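Local structure of malate oxidoreductase (Thermotoga maritima, 1VL6) at residues Phe179-Lys184 with Arg358-Glu363; Asn322-Leu327 with Arg366-Ala371. The protein probably catalyses the NAD-dependent oxidative decarboxylation of malate to pyruvate and carbon dioxide, as a malic enzyme. All blocks are in the same frame, centred on the assembly; numbering follows the deposited sequence. Where two conformers were deposited one is given.

Interaction 1. Residues Phe179-Lys184 with Arg358-Glu363; sequences FLNALK and RSCEPE
K184 reaches from helix 166-186 to E361, in the loop that follows helix 346-358, and closes a salt bridge of 3.1 Å between NZ and OE2. The ammonium group meets the syn side of the carboxylate oxygen, 18° out of the carboxylate plane. Lysine suits this exposed place because its long chain, extended beyond CG, can span the gap; CG stands anti to the backbone N (chi1 178°), which starts the extended chain that ends at the carboxylate. E361 has its CB directed away from the helix, and a bend at chi2 (55°) brings the carboxylate back to the lysine. The two side chains cross at about a right angle, and NZ also lies 4.0 Å from P362 CD.

One turn back along the helix, the buried N181 sets its side chain across the ring of P362. N181 CB is 3.8 Å from P362 CB, and N181 CG is 3.8 Å from P362 CG, so the carbon part of the amide packs on the proline. The rigid ring suits this because it offers a fixed apolar surface with no N-H to satisfy. N181 ND2 lies near C360 SG only as packing; its hydrogens go to two backbone carbonyls, I367 O and A357 O. A buried amide nitrogen thus has both of its hydrogens used.

F179, A182 and L183 meet F266 of strand 266-269. The arrangement fits the Rossmann-type NAD-binding domain, in which one flank of this helix packs on strand 266-269 of the sheet and another receives the loop between helices 346-358 and 374-386.

Interaction 2. Residues Asn322-Leu327 with Arg366-Ala371; sequences NQVNNL and RIIPEA
The N322 side chain crosses that of I367 at about a right angle and turns the amide OD1 to the backbone N-H of I367. This hydrogen bond is 2.8 Å from I367 N to N322 OD1 and fairly straight, at 161°, with the donor tilted 31° from the carbonyl plane. N322 CG stands anti to its own carbonyl carbon and beside the backbone N (chi1 -65°), which carries the amide to I367. The guanidinium of R366, the other flat group, has I368 O over the centre of one face, 4.2 Å above the plane, and E370 OE2 at its edge, in plane; the salt bridge from R366 NH1 to E370 OE2, 3.1 Å, holds together two residues four positions apart in the same loop.

N322 suits its place for two reasons. Its backbone lies in the left-handed helical region, which asparagine tolerates well, and its amide offers both an acceptor and a donor: ND2 is bonded to P364 O and V313 O, so the one side chain joins the 366-371 loop to strand 312-315. With an alanine here, I367 N is likely to lose its acceptor, and P364 O and V313 O the amide donor that joins them.

Further on, the side chains that meet are apolar. I368 CD1 lies 4.3 Å from V324 CG2, and L327 CD2 packs at 3.6 Å on A371 CB, where a small methyl lets the leucine branch come close. Between the backbones, a water donates to both Q323 O and P369 O, the latter at 2.6 Å.

V324 and I367 also rest on helix 166-186, while Q323 and L327 pack on R37 and L40 of the second subunit. The arrangement is a loop-to-loop junction at the edge of the mixed sheet of the Rossmann-type NAD-binding domain, beside 312-315, one of its two outermost strands.

In the fold
Interactions 1 and 2 share one connection, the loop between helices 346-358 and 374-386: its first part meets helix 166-186 and its later part meets 322-327, with the two centres about 11 Å apart. They touch directly, through a probable hydrogen bond of 2.9 Å from N181 ND2 to I367 O and through packing of C360 SG at 3.7 Å from I368 CA. I367 therefore serves both contacts, taking an amide of interaction 1 at its carbonyl and giving its N-H to interaction 2. Interaction 1 is partly buried, with the exposed K184-E361 pair at its outer side; interaction 2 lies deeper, its centre about 13 Å from that of the chain against about 19 Å, and it approaches the second subunit.

Interaction 1. Residues Phe179-Lys184 with Arg358-Glu363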
ATOM      1  N   PHE A 179      35.256 -13.427  -6.211  1.00 63.91           N
ATOM      2  CA  PHE A 179      36.592 -13.837  -6.656  1.00 62.80           C
ATOM      3  C   PHE A 179      37.661 -13.030  -5.963  1.00 61.92           C
ATOM      4  O   PHE A 179      38.610 -13.577  -5.429  1.00 61.00           O
ATOM      5  CB  PHE A 179      36.745 -13.648  -8.139  1.00 59.79           C
ATOM      6  CG  PHE A 179      38.157 -13.748  -8.614  1.00 61.58           C
ATOM      7  CD1 PHE A 179      38.749 -14.972  -8.823  1.00 65.70           C
ATOM      8  CD2 PHE A 179      38.883 -12.625  -8.908  1.00 62.60           C
ATOM      9  CE1 PHE A 179      40.026 -15.066  -9.317  1.00 61.42           C
ATOM     10  CE2 PHE A 179      40.178 -12.729  -9.393  1.00 57.14           C
ATOM     11  CZ  PHE A 179      40.740 -13.944  -9.598  1.00 61.66           C
ATOM     12  N   LEU A 180      37.482 -11.715  -5.939  1.00 60.75           N
ATOM     13  CA  LEU A 180      38.463 -10.849  -5.236  1.00 60.09           C
ATOM     14  C   LEU A 180      38.678 -11.224  -3.789  1.00 60.43           C
ATOM     15  O   LEU A 180      39.817 -11.262  -3.315  1.00 63.30           O
ATOM     16  CB  LEU A 180      38.079  -9.382  -5.313  1.00 53.97           C
ATOM     17  CG  LEU A 180      38.175  -8.833  -6.742  1.00 63.06           C
ATOM     18  CD1 LEU A 180      37.574  -7.453  -6.821  1.00 68.57           C
ATOM     19  CD2 LEU A 180      39.597  -8.803  -7.251  1.00 61.50           C
ATOM     20  N   ASN A 181      37.599 -11.496  -3.071  1.00 61.78           N
ATOM     21  CA  ASN A 181      37.712 -11.865  -1.668  1.00 62.51           C
ATOM     22  C   ASN A 181      38.318 -13.264  -1.491  1.00 62.83           C
ATOM     23  O   ASN A 181      39.183 -13.485  -0.642  1.00 64.01           O
ATOM     24  CB  ASN A 181      36.369 -11.706  -0.988  1.00 59.22           C
ATOM     25  CG  ASN A 181      36.077 -10.245  -0.608  1.00 64.30           C
ATOM     26  OD1 ASN A 181      36.932  -9.353  -0.708  1.00 62.38           O
ATOM     27  ND2 ASN A 181      34.875 -10.010  -0.156  1.00 55.40           N
ATOM     28  N   ALA A 182      37.894 -14.200  -2.313  1.00 61.82           N
ATOM     29  CA  ALA A 182      38.497 -15.516  -2.257  1.00 63.33           C
ATOM     30  C   ALA A 182      40.020 -15.435  -2.509  1.00 63.01           C
ATOM     31  O   ALA A 182      40.812 -16.073  -1.834  1.00 58.97           O
ATOM     32  CB  ALA A 182      37.809 -16.443  -3.277  1.00 64.68           C
ATOM     33  N   LEU A 183      40.399 -14.630  -3.496  1.00 63.75           N
ATOM     34  CA  LEU A 183      41.793 -14.437  -3.861  1.00 63.74           C
ATOM     35  C   LEU A 183      42.616 -13.891  -2.687  1.00 63.11           C
ATOM     36  O   LEU A 183      43.700 -14.361  -2.430  1.00 64.55           O
ATOM     37  CB  LEU A 183      41.896 -13.495  -5.080  1.00 63.71           C
ATOM     38  CG  LEU A 183      43.305 -13.266  -5.603  1.00 65.42           C
ATOM     39  CD1 LEU A 183      43.812 -14.600  -6.215  1.00 68.67           C
ATOM     40  CD2 LEU A 183      43.416 -12.122  -6.595  1.00 58.13           C
ATOM     41  N   LYS A 184      42.069 -12.917  -1.992  1.00 61.77           N
ATOM     42  CA  LYS A 184      42.685 -12.379  -0.825  1.00 63.62           C
ATOM     43  C   LYS A 184      42.959 -13.475   0.181  1.00 62.00           C
ATOM     44  O   LYS A 184      44.062 -13.557   0.692  1.00 61.36           O
ATOM     45  CB  LYS A 184      41.803 -11.280  -0.228  1.00 65.58           C
ATOM     46  CG  LYS A 184      42.313 -10.664   1.039  1.00 69.48           C
ATOM     47  CD  LYS A 184      41.254  -9.649   1.605  1.00 75.60           C
ATOM     48  CE  LYS A 184      41.575  -9.238   3.096  1.00 85.11           C
ATOM     49  NZ  LYS A 184      40.463  -8.437   3.775  1.00 84.63           N
ATOM     50  N   ARG A 358      33.777  -5.246  -0.203  1.00 64.37           N
ATOM     51  CA  ARG A 358      34.205  -4.623   1.039  1.00 64.39           C
ATOM     52  C   ARG A 358      33.033  -4.713   2.016  1.00 65.96           C
ATOM     53  O   ARG A 358      33.141  -4.313   3.166  1.00 65.02           O
ATOM     54  CB  ARG A 358      34.707  -3.180   0.843  1.00 61.31           C
ATOM     55  CG  ARG A 358      33.603  -2.166   0.712  1.00 70.39           C
ATOM     56  CD  ARG A 358      34.042  -0.727   0.420  1.00 73.60           C
ATOM     57  NE  ARG A 358      32.842   0.079   0.123  1.00 80.79           N
ATOM     58  CZ  ARG A 358      32.006   0.545   1.062  1.00 79.73           C
ATOM     59  NH1 ARG A 358      32.243   0.297   2.350  1.00 78.08           N
ATOM     60  NH2 ARG A 358      30.927   1.259   0.716  1.00 75.49           N
ATOM     61  N   SER A 359      31.896  -5.237   1.578  1.00 67.75           N
ATOM     62  CA  SER A 359      30.754  -5.211   2.471  1.00 67.82           C
ATOM     63  C   SER A 359      30.812  -6.357   3.489  1.00 68.36           C
ATOM     64  O   SER A 359      29.845  -6.616   4.167  1.00 69.44           O
ATOM     65  CB  SER A 359      29.444  -5.149   1.661  1.00 71.54           C
ATOM     66  OG  SER A 359      29.243  -3.813   1.150  1.00 65.98           O
ATOM     67  N   CYS A 360      31.947  -7.057   3.598  1.00 67.97           N
ATOM     68  CA  CYS A 360      32.126  -8.009   4.669  1.00 66.57           C
ATOM     69  C   CYS A 360      33.569  -8.202   4.924  1.00 65.64           C
ATOM     70  O   CYS A 360      34.377  -7.754   4.134  1.00 68.12           O
ATOM     71  CB  CYS A 360      31.523  -9.339   4.278  1.00 67.27           C
ATOM     72  SG  CYS A 360      32.401 -10.266   2.987  1.00 77.03           S
ATOM     73  N   GLU A 361      33.898  -8.842   6.046  1.00 66.57           N
ATOM     74  CA  GLU A 361      35.257  -9.331   6.300  1.00 67.58           C
ATOM     75  C   GLU A 361      35.342 -10.821   5.828  1.00 66.17           C
ATOM     76  O   GLU A 361      34.719 -11.738   6.371  1.00 64.81           O
ATOM     77  CB  GLU A 361      35.626  -9.101   7.765  1.00 69.87           C
ATOM     78  CG  GLU A 361      37.129  -9.191   8.063  1.00 87.78           C
ATOM     79  CD  GLU A 361      37.978  -8.262   7.192  1.00101.86           C
ATOM     80  OE1 GLU A 361      37.700  -7.028   7.218  1.00111.71           O
ATOM     81  OE2 GLU A 361      38.906  -8.760   6.483  1.00103.61           O
ATOM     82  N   PRO A 362      36.036 -11.044   4.724  1.00 65.87           N
ATOM     83  CA  PRO A 362      35.975 -12.346   4.111  1.00 65.69           C
ATOM     84  C   PRO A 362      36.618 -13.413   4.972  1.00 65.02           C
ATOM     85  O   PRO A 362      37.625 -13.171   5.611  1.00 66.34           O
ATOM     86  CB  PRO A 362      36.639 -12.154   2.741  1.00 66.33           C
ATOM     87  CG  PRO A 362      37.443 -10.944   2.832  1.00 68.66           C
ATOM     88  CD  PRO A 362      36.870 -10.112   3.954  1.00 65.38           C
ATOM     89  N   GLU A 363      35.960 -14.568   5.009  0.50 64.17           N
ATOM     90  CA  GLU A 363      36.470 -15.794   5.597  0.50 62.57           C
ATOM     91  C   GLU A 363      36.099 -16.910   4.617  0.50 61.45           C
ATOM     92  O   GLU A 363      35.201 -16.734   3.787  0.50 59.82           O
ATOM     93  CB  GLU A 363      35.830 -16.068   6.973  0.50 62.94           C
ATOM     94  CG  GLU A 363      35.978 -14.964   8.031  0.50 62.23           C
ATOM     95  CD  GLU A 363      37.417 -14.703   8.462  0.50 61.65           C
ATOM     96  OE1 GLU A 363      38.377 -15.293   7.891  0.50 70.06           O
ATOM     97  OE2 GLU A 363      37.595 -13.903   9.381  0.50 45.89           O
TER

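Interaction 2. Residues Asn322-Leu327 with Arg366-Ala371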
ATOM      1  N   ASN A 322      28.276 -19.125   1.037  1.00 60.05           N
ATOM      2  CA  ASN A 322      28.918 -18.499  -0.100  1.00 60.85           C
ATOM      3  C   ASN A 322      28.033 -18.562  -1.338  1.00 62.41           C
ATOM      4  O   ASN A 322      28.432 -19.015  -2.421  1.00 65.75           O
ATOM      5  CB  ASN A 322      30.293 -19.141  -0.367  1.00 61.48           C
ATOM      6  CG  ASN A 322      31.287 -18.916   0.763  1.00 61.00           C
ATOM      7  OD1 ASN A 322      31.293 -17.860   1.399  1.00 61.87           O
ATOM      8  ND2 ASN A 322      32.197 -19.891   0.964  1.00 48.08           N
ATOM      9  N   GLN A 323      26.814 -18.107  -1.163  1.00 62.20           N
ATOM     10  CA  GLN A 323      25.915 -17.999  -2.278  1.00 64.05           C
ATOM     11  C   GLN A 323      26.263 -16.782  -3.155  1.00 64.86           C
ATOM     12  O   GLN A 323      26.061 -15.640  -2.768  1.00 66.14           O
ATOM     13  CB  GLN A 323      24.480 -17.894  -1.806  1.00 62.83           C
ATOM     14  CG  GLN A 323      23.574 -17.643  -2.969  1.00 70.18           C
ATOM     15  CD  GLN A 323      22.112 -17.616  -2.618  1.00 69.11           C
ATOM     16  OE1 GLN A 323      21.734 -17.382  -1.471  1.00 62.42           O
ATOM     17  NE2 GLN A 323      21.277 -17.854  -3.626  1.00 54.15           N
ATOM     18  N   VAL A 324      26.768 -17.038  -4.346  1.00 66.14           N
ATOM     19  CA  VAL A 324      26.991 -15.989  -5.334  1.00 66.64           C
ATOM     20  C   VAL A 324      25.668 -15.713  -6.037  1.00 66.23           C
ATOM     21  O   VAL A 324      25.226 -16.486  -6.831  1.00 69.17           O
ATOM     22  CB  VAL A 324      28.016 -16.490  -6.335  1.00 67.77           C
ATOM     23  CG1 VAL A 324      28.293 -15.460  -7.455  1.00 72.43           C
ATOM     24  CG2 VAL A 324      29.283 -16.820  -5.552  1.00 75.38           C
ATOM     25  N   ASN A 325      24.980 -14.663  -5.671  1.00 67.99           N
ATOM     26  CA  ASN A 325      23.696 -14.413  -6.294  1.00 68.82           C
ATOM     27  C   ASN A 325      23.427 -12.951  -6.665  1.00 66.79           C
ATOM     28  O   ASN A 325      23.807 -12.039  -5.960  1.00 65.01           O
ATOM     29  CB  ASN A 325      22.533 -15.011  -5.523  1.00 76.69           C
ATOM     30  CG  ASN A 325      22.038 -14.123  -4.500  1.00 73.44           C
ATOM     31  OD1 ASN A 325      22.830 -13.652  -3.733  1.00 87.51           O
ATOM     32  ND2 ASN A 325      20.730 -13.858  -4.475  1.00 66.64           N
ATOM     33  N   ASN A 326      22.880 -12.814  -7.867  1.00 66.69           N
ATOM     34  CA  ASN A 326      22.579 -11.565  -8.554  1.00 66.92           C
ATOM     35  C   ASN A 326      21.904 -10.541  -7.686  1.00 64.86           C
ATOM     36  O   ASN A 326      22.091  -9.356  -7.899  1.00 65.57           O
ATOM     37  CB  ASN A 326      21.640 -11.907  -9.730  1.00 67.39           C
ATOM     38  CG  ASN A 326      22.396 -12.497 -10.890  1.00 73.60           C
ATOM     39  OD1 ASN A 326      23.552 -12.889 -10.740  1.00 87.48           O
ATOM     40  ND2 ASN A 326      21.797 -12.492 -12.055  1.00 75.98           N
ATOM     41  N   LEU A 327      21.153 -11.020  -6.696  1.00 62.59           N
ATOM     42  CA  LEU A 327      20.393 -10.164  -5.816  1.00 62.59           C
ATOM     43  C   LEU A 327      21.246  -9.194  -5.044  1.00 62.90           C
ATOM     44  O   LEU A 327      20.773  -8.134  -4.642  1.00 64.93           O
ATOM     45  CB  LEU A 327      19.538 -10.985  -4.852  1.00 61.28           C
ATOM     46  CG  LEU A 327      18.645 -10.191  -3.902  1.00 65.14           C
ATOM     47  CD1 LEU A 327      17.702  -9.269  -4.616  1.00 70.57           C
ATOM     48  CD2 LEU A 327      17.877 -11.183  -3.010  1.00 67.90           C
ATOM     49  N   ARG A 366      32.553 -17.563   4.433  1.00 65.56           N
ATOM     50  CA  ARG A 366      31.780 -16.380   4.110  1.00 65.83           C
ATOM     51  C   ARG A 366      32.629 -15.351   3.348  1.00 64.26           C
ATOM     52  O   ARG A 366      33.173 -14.434   3.953  1.00 63.76           O
ATOM     53  CB  ARG A 366      31.246 -15.813   5.407  1.00 66.90           C
ATOM     54  CG  ARG A 366      30.399 -14.631   5.255  1.00 69.36           C
ATOM     55  CD  ARG A 366      30.605 -13.604   6.391  1.00 91.58           C
ATOM     56  NE  ARG A 366      29.692 -12.467   6.238  1.00 96.12           N
ATOM     57  CZ  ARG A 366      28.359 -12.579   6.237  1.00 92.83           C
ATOM     58  NH1 ARG A 366      27.771 -13.772   6.387  1.00 91.79           N
ATOM     59  NH2 ARG A 366      27.597 -11.505   6.053  1.00 90.89           N
ATOM     60  N   ILE A 367      32.722 -15.523   2.020  1.00 62.85           N
ATOM     61  CA  ILE A 367      33.562 -14.655   1.142  1.00 62.52           C
ATOM     62  C   ILE A 367      32.844 -13.434   0.586  1.00 63.90           C
ATOM     63  O   ILE A 367      33.470 -12.541   0.017  1.00 65.13           O
ATOM     64  CB  ILE A 367      34.123 -15.459  -0.010  1.00 59.48           C
ATOM     65  CG1 ILE A 367      33.023 -15.823  -1.015  1.00 63.44           C
ATOM     66  CG2 ILE A 367      34.783 -16.686   0.538  1.00 63.97           C
ATOM     67  CD1 ILE A 367      33.441 -16.775  -2.140  1.00 61.58           C
ATOM     68  N   ILE A 368      31.521 -13.422   0.754  1.00 64.78           N
ATOM     69  CA  ILE A 368      30.679 -12.282   0.447  1.00 65.91           C
ATOM     70  C   ILE A 368      29.533 -12.229   1.414  1.00 65.48           C
ATOM     71  O   ILE A 368      29.289 -13.211   2.104  1.00 67.38           O
ATOM     72  CB  ILE A 368      30.126 -12.385  -0.956  1.00 68.36           C
ATOM     73  CG1 ILE A 368      29.544 -13.776  -1.214  1.00 67.26           C
ATOM     74  CG2 ILE A 368      31.176 -12.055  -1.948  1.00 68.00           C
ATOM     75  CD1 ILE A 368      28.801 -13.775  -2.490  1.00 77.85           C
ATOM     76  N   PRO A 369      28.837 -11.086   1.479  1.00 65.82           N
ATOM     77  CA  PRO A 369      27.656 -10.951   2.347  1.00 64.07           C
ATOM     78  C   PRO A 369      26.486 -11.736   1.796  1.00 63.76           C
ATOM     79  O   PRO A 369      26.546 -12.195   0.645  1.00 62.79           O
ATOM     80  CB  PRO A 369      27.325  -9.450   2.294  1.00 63.69           C
ATOM     81  CG  PRO A 369      28.080  -8.872   1.186  1.00 69.25           C
ATOM     82  CD  PRO A 369      29.131  -9.843   0.728  1.00 64.19           C
ATOM     83  N   GLU A 370      25.443 -11.892   2.609  1.00 64.73           N
ATOM     84  CA  GLU A 370      24.165 -12.409   2.126  1.00 65.84           C
ATOM     85  C   GLU A 370      23.296 -11.220   1.739  1.00 66.60           C
ATOM     86  O   GLU A 370      23.517 -10.098   2.231  1.00 69.45           O
ATOM     87  CB  GLU A 370      23.410 -13.172   3.183  1.00 70.66           C
ATOM     88  CG  GLU A 370      24.111 -14.390   3.711  1.00 78.97           C
ATOM     89  CD  GLU A 370      23.879 -14.553   5.181  1.00 97.32           C
ATOM     90  OE1 GLU A 370      22.683 -14.507   5.590  1.00114.78           O
ATOM     91  OE2 GLU A 370      24.892 -14.696   5.907  1.00103.97           O
ATOM     92  N   ALA A 371      22.267 -11.496   0.942  1.00 65.97           N
ATOM     93  CA  ALA A 371      21.400 -10.497   0.341  1.00 65.18           C
ATOM     94  C   ALA A 371      20.543  -9.791   1.313  1.00 66.46           C
ATOM     95  O   ALA A 371      20.134  -8.663   1.052  1.00 68.94           O
ATOM     96  CB  ALA A 371      20.509 -11.108  -0.626  1.00 65.59           C
TER
HETATM   97  O   HOH W   1      25.633 -14.127  -0.776  1.00 45.69           O